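Local coordinates for catechol 1,2-dioxygenase (Acinetobacter sp., PDB 1DLT), which uses a ferric ion and molecular oxygen to cleave the ring of catechol between its two hydroxyl-bearing carbons, giving cis,cis-muconate, at residues 221-226 with 241-246; 225-230 with 288-293. All coordinates share one frame; numbering follows the deposited sequence.

Interaction 1 (221-226 with 241-246). With FE (Fe (III) ion), chain C; CAQ (catechol), chain D.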
loop_
_atom_site.group_PDB
_atom_site.type_symbol
_atom_site.label_atom_id
_atom_site.label_comp_id
_atom_site.label_asym_id
_atom_site.label_seq_id
_atom_site.Cartn_x
_atom_site.Cartn_y
_atom_site.Cartn_z
ATOM N N ARG A 221 -8.588 -0.281 -20.948
ATOM C CA ARG A 221 -9.117 1.044 -21.222
ATOM C C ARG A 221 -9.300 1.169 -22.720
ATOM O O ARG A 221 -8.540 0.572 -23.496
ATOM C CB ARG A 221 -8.147 2.147 -20.775
ATOM C CG ARG A 221 -7.847 2.163 -19.272
ATOM C CD ARG A 221 -7.677 3.589 -18.831
ATOM N NE ARG A 221 -8.940 4.266 -19.105
ATOM C CZ ARG A 221 -9.068 5.565 -19.332
ATOM N NH1 ARG A 221 -7.982 6.331 -19.332
ATOM N NH2 ARG A 221 -10.273 6.088 -19.580
ATOM N N PRO A 222 -10.338 1.900 -23.146
ATOM C CA PRO A 222 -10.557 2.090 -24.589
ATOM C C PRO A 222 -9.428 2.997 -25.103
ATOM O O PRO A 222 -8.745 3.658 -24.298
ATOM C CB PRO A 222 -11.913 2.798 -24.633
ATOM C CG PRO A 222 -11.915 3.582 -23.299
ATOM C CD PRO A 222 -11.425 2.519 -22.356
ATOM N N ALA A 223 -9.216 3.031 -26.416
ATOM C CA ALA A 223 -8.199 3.912 -26.992
ATOM C C ALA A 223 -8.622 5.350 -26.619
ATOM O O ALA A 223 -9.787 5.736 -26.802
ATOM C CB ALA A 223 -8.146 3.739 -28.505
ATOM N N HIS A 224 -7.680 6.127 -26.084
ATOM C CA HIS A 224 -8.002 7.475 -25.645
ATOM C C HIS A 224 -6.812 8.422 -25.707
ATOM O O HIS A 224 -5.645 8.006 -25.778
ATOM C CB HIS A 224 -8.515 7.460 -24.210
ATOM C CG HIS A 224 -7.518 6.924 -23.245
ATOM N ND1 HIS A 224 -7.227 5.583 -23.153
ATOM C CD2 HIS A 224 -6.660 7.555 -22.413
ATOM C CE1 HIS A 224 -6.234 5.401 -22.305
ATOM N NE2 HIS A 224 -5.870 6.587 -21.841
ATOM N N ILE A 225 -7.136 9.706 -25.663
ATOM C CA ILE A 225 -6.131 10.748 -25.730
ATOM C C ILE A 225 -6.352 11.731 -24.591
ATOM O O ILE A 225 -7.457 12.238 -24.411
ATOM C CB ILE A 225 -6.210 11.489 -27.069
ATOM C CG1 ILE A 225 -6.031 10.472 -28.202
ATOM C CG2 ILE A 225 -5.110 12.583 -27.118
ATOM C CD1 ILE A 225 -6.187 11.013 -29.649
ATOM N N HIS A 226 -5.297 11.987 -23.834
ATOM C CA HIS A 226 -5.349 12.876 -22.684
ATOM C C HIS A 226 -5.161 14.358 -23.049
ATOM O O HIS A 226 -4.441 14.689 -24.001
ATOM C CB HIS A 226 -4.246 12.497 -21.705
ATOM C CG HIS A 226 -4.439 11.179 -21.040
ATOM N ND1 HIS A 226 -5.117 11.045 -19.848
ATOM C CD2 HIS A 226 -4.020 9.940 -21.380
ATOM C CE1 HIS A 226 -5.102 9.775 -19.480
ATOM N NE2 HIS A 226 -4.444 9.088 -20.392
ATOM N N ILE A 241 -10.466 12.154 -24.531
ATOM C CA ILE A 241 -11.419 11.815 -25.585
ATOM C C ILE A 241 -11.165 10.339 -25.886
ATOM O O ILE A 241 -10.024 9.867 -25.771
ATOM C CB ILE A 241 -11.284 12.674 -26.842
ATOM C CG1 ILE A 241 -9.873 12.593 -27.423
ATOM C CG2 ILE A 241 -11.725 14.066 -26.501
ATOM C CD1 ILE A 241 -9.649 13.461 -28.649
ATOM N N ASN A 242 -12.250 9.610 -26.170
ATOM C CA ASN A 242 -12.207 8.182 -26.461
ATOM C C ASN A 242 -12.524 8.042 -27.925
ATOM O O ASN A 242 -13.404 8.732 -28.424
ATOM C CB ASN A 242 -13.293 7.419 -25.689
ATOM C CG ASN A 242 -13.207 7.641 -24.228
ATOM O OD1 ASN A 242 -12.232 7.243 -23.602
ATOM N ND2 ASN A 242 -14.207 8.311 -23.657
ATOM N N VAL A 243 -11.807 7.149 -28.601
ATOM C CA VAL A 243 -12.041 6.902 -30.011
ATOM C C VAL A 243 -13.364 6.142 -30.095
ATOM O O VAL A 243 -13.548 5.090 -29.451
ATOM C CB VAL A 243 -10.892 6.057 -30.636
ATOM C CG1 VAL A 243 -11.192 5.792 -32.084
ATOM C CG2 VAL A 243 -9.544 6.805 -30.484
ATOM N N ALA A 244 -14.303 6.690 -30.860
ATOM C CA ALA A 244 -15.599 6.048 -30.988
ATOM C C ALA A 244 -15.462 4.642 -31.607
ATOM O O ALA A 244 -14.594 4.373 -32.458
ATOM C CB ALA A 244 -16.566 6.943 -31.820
ATOM N N GLY A 245 -16.311 3.734 -31.136
ATOM C CA GLY A 245 -16.287 2.384 -31.651
ATOM C C GLY A 245 -15.430 1.440 -30.836
ATOM O O GLY A 245 -15.525 0.235 -31.029
ATOM N N ASP A 246 -14.590 1.960 -29.935
ATOM C CA ASP A 246 -13.738 1.087 -29.146
ATOM C C ASP A 246 -14.613 0.144 -28.315
ATOM O O ASP A 246 -15.623 0.559 -27.751
ATOM C CB ASP A 246 -12.836 1.894 -28.220
ATOM C CG ASP A 246 -11.742 1.056 -27.633
ATOM O OD1 ASP A 246 -12.032 0.264 -26.723
ATOM O OD2 ASP A 246 -10.588 1.156 -28.085
HETATM FE FE FE C . -4.237 7.130 -20.567
HETATM C C1 CAQ D . -5.247 4.757 -16.057
HETATM C C2 CAQ D . -5.809 5.838 -16.804
HETATM C C3 CAQ D . -5.391 6.068 -18.107
HETATM O O3 CAQ D . -5.926 7.111 -18.828
HETATM C C4 CAQ D . -4.438 5.254 -18.693
HETATM O O4 CAQ D . -4.040 5.493 -19.984
HETATM C C5 CAQ D . -3.881 4.206 -17.992
HETATM C C6 CAQ D . -4.296 3.951 -16.642
HETATM O O HOH W 1 -3.272 6.596 -18.406
#
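Ile225 and Ile241 form an antiparallel hydrogen-bonded pair. Ile225 N donates to Ile241 O at 2.9 Å, and Ile241 N returns a bond to Ile225 O. His224 and Asn242 follow as a non-hydrogen-bonded pair, and Val243 N then donates to Ala223 O. Beyond it Ala223 N points almost straight (172°) at Asp246 OD2, 2.9 Å away, from above the carboxylate plane. The other carboxylate oxygen, OD1, takes the backbone N of Tyr248. Asp246 thus ties the type II turn 243-246 to the approach to strand 224-230.

These strands are the two arms of a beta hairpin in the mixed sheet of the intradiol dioxygenase domain, and one arm supplies both histidine ligands of the ferric ion. His224 CG sits between its backbone N and carbonyl carbon (chi1 61°), turning the imidazole away from 241-246. His224 NE2 binds the iron at 2.1 Å, while His224 ND1 donates to Pro222 O at 2.7 Å, in the ring plane; together with the metal bond, this second-shell contact holds the ring's rotation. His226 NE2 binds the iron at 2.0 Å, and Tyr164, the bound catechol and a water also ligate the metal. Arg221 NH1 lies over one face of the His224 ring, toward its rim; Asp252 salt-bridges Arg221 NH2.

Apolar contacts are few: Ile241 CG1 lies against Ile225 CB at 3.8 Å, and Val243 CG2 meets Ala223 CB. On the His224 side of the sheet, Asn242 OD1 is buried against Pro222 CG and His224 CB, with no polar partner in the model.

Interaction 2 (225-230 with 288-293); sequences IHYFVS and FDLKLT. With FE (Fe (III) ion), chain C; CAQ (catechol), chain D.
Tyr227 carries its CG anti to the carbonyl carbon (chi1 -76°) and Phe288 carries its own anti to the backbone N (chi1 -174°), which brings the two rings together with their planes at 52° and centroids 5.8 Å apart. The pair is oblique: Phe288 CD2 comes to 4.1 Å from Tyr227 CE1, while the phenol OH lies at the edge of the Phe288 ring. One methyl of Leu290, CD2, touches both Tyr227 and Val229. Leu290 CD2 lies 3.9 Å from Tyr227 CD2 and 3.4 Å from Val229 CG2, the latter tighter than usual for two carbons. The other branch of Val229, CG1, meets Leu292 CD2 at 3.8 Å.

No hydrogen bond crosses between the segments, and the nearest CA atoms, those of Val229 and Leu292, are 8.0 Å apart. The two strands belong to one sheet without being neighbours in it, so they meet through side chains projecting into a shared interior, to which Leu136 of strand 133-141 and Val153 of strand 152-157 also contribute. Tyr190 OH is hydrogen-bonded to both Tyr227 OH and Phe288 O. Direct contact between 225-230 and 288-293 is therefore apolar, with Tyr190 as a polar bridge.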
loop_
_atom_site.group_PDB
_atom_site.type_symbol
_atom_site.label_atom_id
_atom_site.label_comp_id
_atom_site.label_asym_id
_atom_site.label_seq_id
_atom_site.Cartn_x
_atom_site.Cartn_y
_atom_site.Cartn_z
ATOM N N ILE A 225 -7.136 9.706 -25.663
ATOM C CA ILE A 225 -6.131 10.748 -25.730
ATOM C C ILE A 225 -6.352 11.731 -24.591
ATOM O O ILE A 225 -7.457 12.238 -24.411
ATOM C CB ILE A 225 -6.210 11.489 -27.069
ATOM C CG1 ILE A 225 -6.031 10.472 -28.202
ATOM C CG2 ILE A 225 -5.110 12.583 -27.118
ATOM C CD1 ILE A 225 -6.187 11.013 -29.649
ATOM N N HIS A 226 -5.297 11.987 -23.834
ATOM C CA HIS A 226 -5.349 12.876 -22.684
ATOM C C HIS A 226 -5.161 14.358 -23.049
ATOM O O HIS A 226 -4.441 14.689 -24.001
ATOM C CB HIS A 226 -4.246 12.497 -21.705
ATOM C CG HIS A 226 -4.439 11.179 -21.040
ATOM N ND1 HIS A 226 -5.117 11.045 -19.848
ATOM C CD2 HIS A 226 -4.020 9.940 -21.380
ATOM C CE1 HIS A 226 -5.102 9.775 -19.480
ATOM N NE2 HIS A 226 -4.444 9.088 -20.392
ATOM N N TYR A 227 -5.796 15.226 -22.262
ATOM C CA TYR A 227 -5.698 16.659 -22.428
ATOM C C TYR A 227 -5.602 17.391 -21.090
ATOM O O TYR A 227 -6.248 17.025 -20.121
ATOM C CB TYR A 227 -6.955 17.275 -23.096
ATOM C CG TYR A 227 -7.150 17.111 -24.581
ATOM C CD1 TYR A 227 -7.734 15.963 -25.109
ATOM C CD2 TYR A 227 -6.793 18.133 -25.456
ATOM C CE1 TYR A 227 -7.968 15.847 -26.481
ATOM C CE2 TYR A 227 -7.017 18.027 -26.829
ATOM C CZ TYR A 227 -7.610 16.885 -27.327
ATOM O OH TYR A 227 -7.907 16.786 -28.657
ATOM N N PHE A 228 -4.776 18.427 -21.083
ATOM C CA PHE A 228 -4.698 19.405 -20.008
ATOM C C PHE A 228 -4.856 20.691 -20.834
ATOM O O PHE A 228 -4.193 20.841 -21.874
ATOM C CB PHE A 228 -3.373 19.492 -19.378
ATOM C CG PHE A 228 -3.126 18.664 -18.159
ATOM C CD1 PHE A 228 -4.168 18.236 -17.292
ATOM C CD2 PHE A 228 -1.830 18.372 -17.818
ATOM C CE1 PHE A 228 -3.830 17.531 -16.088
ATOM C CE2 PHE A 228 -1.496 17.688 -16.649
ATOM C CZ PHE A 228 -2.500 17.270 -15.780
ATOM N N VAL A 229 -5.748 21.582 -20.451
ATOM C CA VAL A 229 -5.833 22.853 -21.139
ATOM C C VAL A 229 -5.805 23.919 -20.037
ATOM O O VAL A 229 -6.578 23.851 -19.062
ATOM C CB VAL A 229 -7.132 23.011 -21.962
ATOM C CG1 VAL A 229 -7.091 24.311 -22.751
ATOM C CG2 VAL A 229 -7.272 21.855 -22.916
ATOM N N SER A 230 -4.873 24.865 -20.164
ATOM C CA SER A 230 -4.795 25.970 -19.215
ATOM C C SER A 230 -4.676 27.305 -19.968
ATOM O O SER A 230 -4.130 27.364 -21.084
ATOM C CB SER A 230 -3.622 25.780 -18.256
ATOM O OG SER A 230 -2.425 25.652 -18.963
ATOM N N PHE A 288 -11.860 18.034 -32.095
ATOM C CA PHE A 288 -12.398 18.123 -30.739
ATOM C C PHE A 288 -12.121 19.506 -30.154
ATOM O O PHE A 288 -10.959 19.885 -29.963
ATOM C CB PHE A 288 -11.789 17.049 -29.820
ATOM C CG PHE A 288 -12.425 17.003 -28.445
ATOM C CD1 PHE A 288 -13.773 16.660 -28.291
ATOM C CD2 PHE A 288 -11.698 17.362 -27.309
ATOM C CE1 PHE A 288 -14.387 16.678 -27.030
ATOM C CE2 PHE A 288 -12.303 17.382 -26.054
ATOM C CZ PHE A 288 -13.648 17.038 -25.918
ATOM N N ASP A 289 -13.180 20.265 -29.892
ATOM C CA ASP A 289 -13.016 21.604 -29.320
ATOM C C ASP A 289 -13.246 21.491 -27.827
ATOM O O ASP A 289 -14.019 20.635 -27.373
ATOM C CB ASP A 289 -14.056 22.595 -29.873
ATOM C CG ASP A 289 -14.115 22.596 -31.356
ATOM O OD1 ASP A 289 -13.058 22.548 -32.015
ATOM O OD2 ASP A 289 -15.239 22.656 -31.860
ATOM N N LEU A 290 -12.579 22.350 -27.066
ATOM C CA LEU A 290 -12.750 22.353 -25.613
ATOM C C LEU A 290 -13.127 23.765 -25.209
ATOM O O LEU A 290 -12.632 24.720 -25.793
ATOM C CB LEU A 290 -11.463 21.950 -24.903
ATOM C CG LEU A 290 -10.917 20.559 -25.251
ATOM C CD1 LEU A 290 -10.248 20.640 -26.605
ATOM C CD2 LEU A 290 -9.900 20.087 -24.227
ATOM N N LYS A 291 -14.034 23.877 -24.238
ATOM C CA LYS A 291 -14.482 25.158 -23.717
ATOM C C LYS A 291 -14.090 25.197 -22.232
ATOM O O LYS A 291 -14.339 24.239 -21.464
ATOM C CB LYS A 291 -15.988 25.305 -23.884
ATOM C CG LYS A 291 -16.485 26.697 -23.494
ATOM C CD LYS A 291 -17.960 26.870 -23.799
ATOM C CE LYS A 291 -18.454 28.224 -23.349
ATOM N NZ LYS A 291 -18.148 28.362 -21.886
ATOM N N LEU A 292 -13.453 26.298 -21.835
ATOM C CA LEU A 292 -12.977 26.443 -20.469
ATOM C C LEU A 292 -13.945 27.199 -19.580
ATOM O O LEU A 292 -14.897 27.811 -20.067
ATOM C CB LEU A 292 -11.626 27.149 -20.481
ATOM C CG LEU A 292 -10.536 26.523 -21.345
ATOM C CD1 LEU A 292 -9.284 27.353 -21.217
ATOM C CD2 LEU A 292 -10.285 25.103 -20.929
ATOM N N THR A 293 -13.709 27.135 -18.274
ATOM C CA THR A 293 -14.537 27.826 -17.290
ATOM C C THR A 293 -13.659 28.871 -16.600
ATOM O O THR A 293 -12.421 28.714 -16.498
ATOM C CB THR A 293 -15.069 26.860 -16.207
ATOM O OG1 THR A 293 -13.960 26.207 -15.588
ATOM C CG2 THR A 293 -15.978 25.818 -16.792
HETATM FE FE FE C . -4.237 7.130 -20.567
HETATM C C1 CAQ D . -5.247 4.757 -16.057
HETATM C C2 CAQ D . -5.809 5.838 -16.804
HETATM C C3 CAQ D . -5.391 6.068 -18.107
HETATM O O3 CAQ D . -5.926 7.111 -18.828
HETATM C C4 CAQ D . -4.438 5.254 -18.693
HETATM O O4 CAQ D . -4.040 5.493 -19.984
HETATM C C5 CAQ D . -3.881 4.206 -17.992
HETATM C C6 CAQ D . -4.296 3.951 -16.642
HETATM O O HOH W 1 -3.272 6.596 -18.406
#

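How the interactions relate
Both interactions start from strand 224-230 and share Ile225 and His226, yet their centres lie 15 Å apart. Interaction 1 uses the beginning of the strand and joins it to its hairpin neighbour 237-243; interaction 2 uses the rest and reaches 288-293, later in the chain, by packing across the interior. Ile241 connects them: Ile241 CG2 lies 3.4 Å from Phe288 CD2, and Ile241 CD1 is 3.6 Å from Tyr227 CE1. Side chains alternate along the shared strand, with His224 and His226 directed to the iron and Ile225, Tyr227 and Val229 to the apolar core, so a single strand links the ferric catechol site with the interior of the catalytic domain.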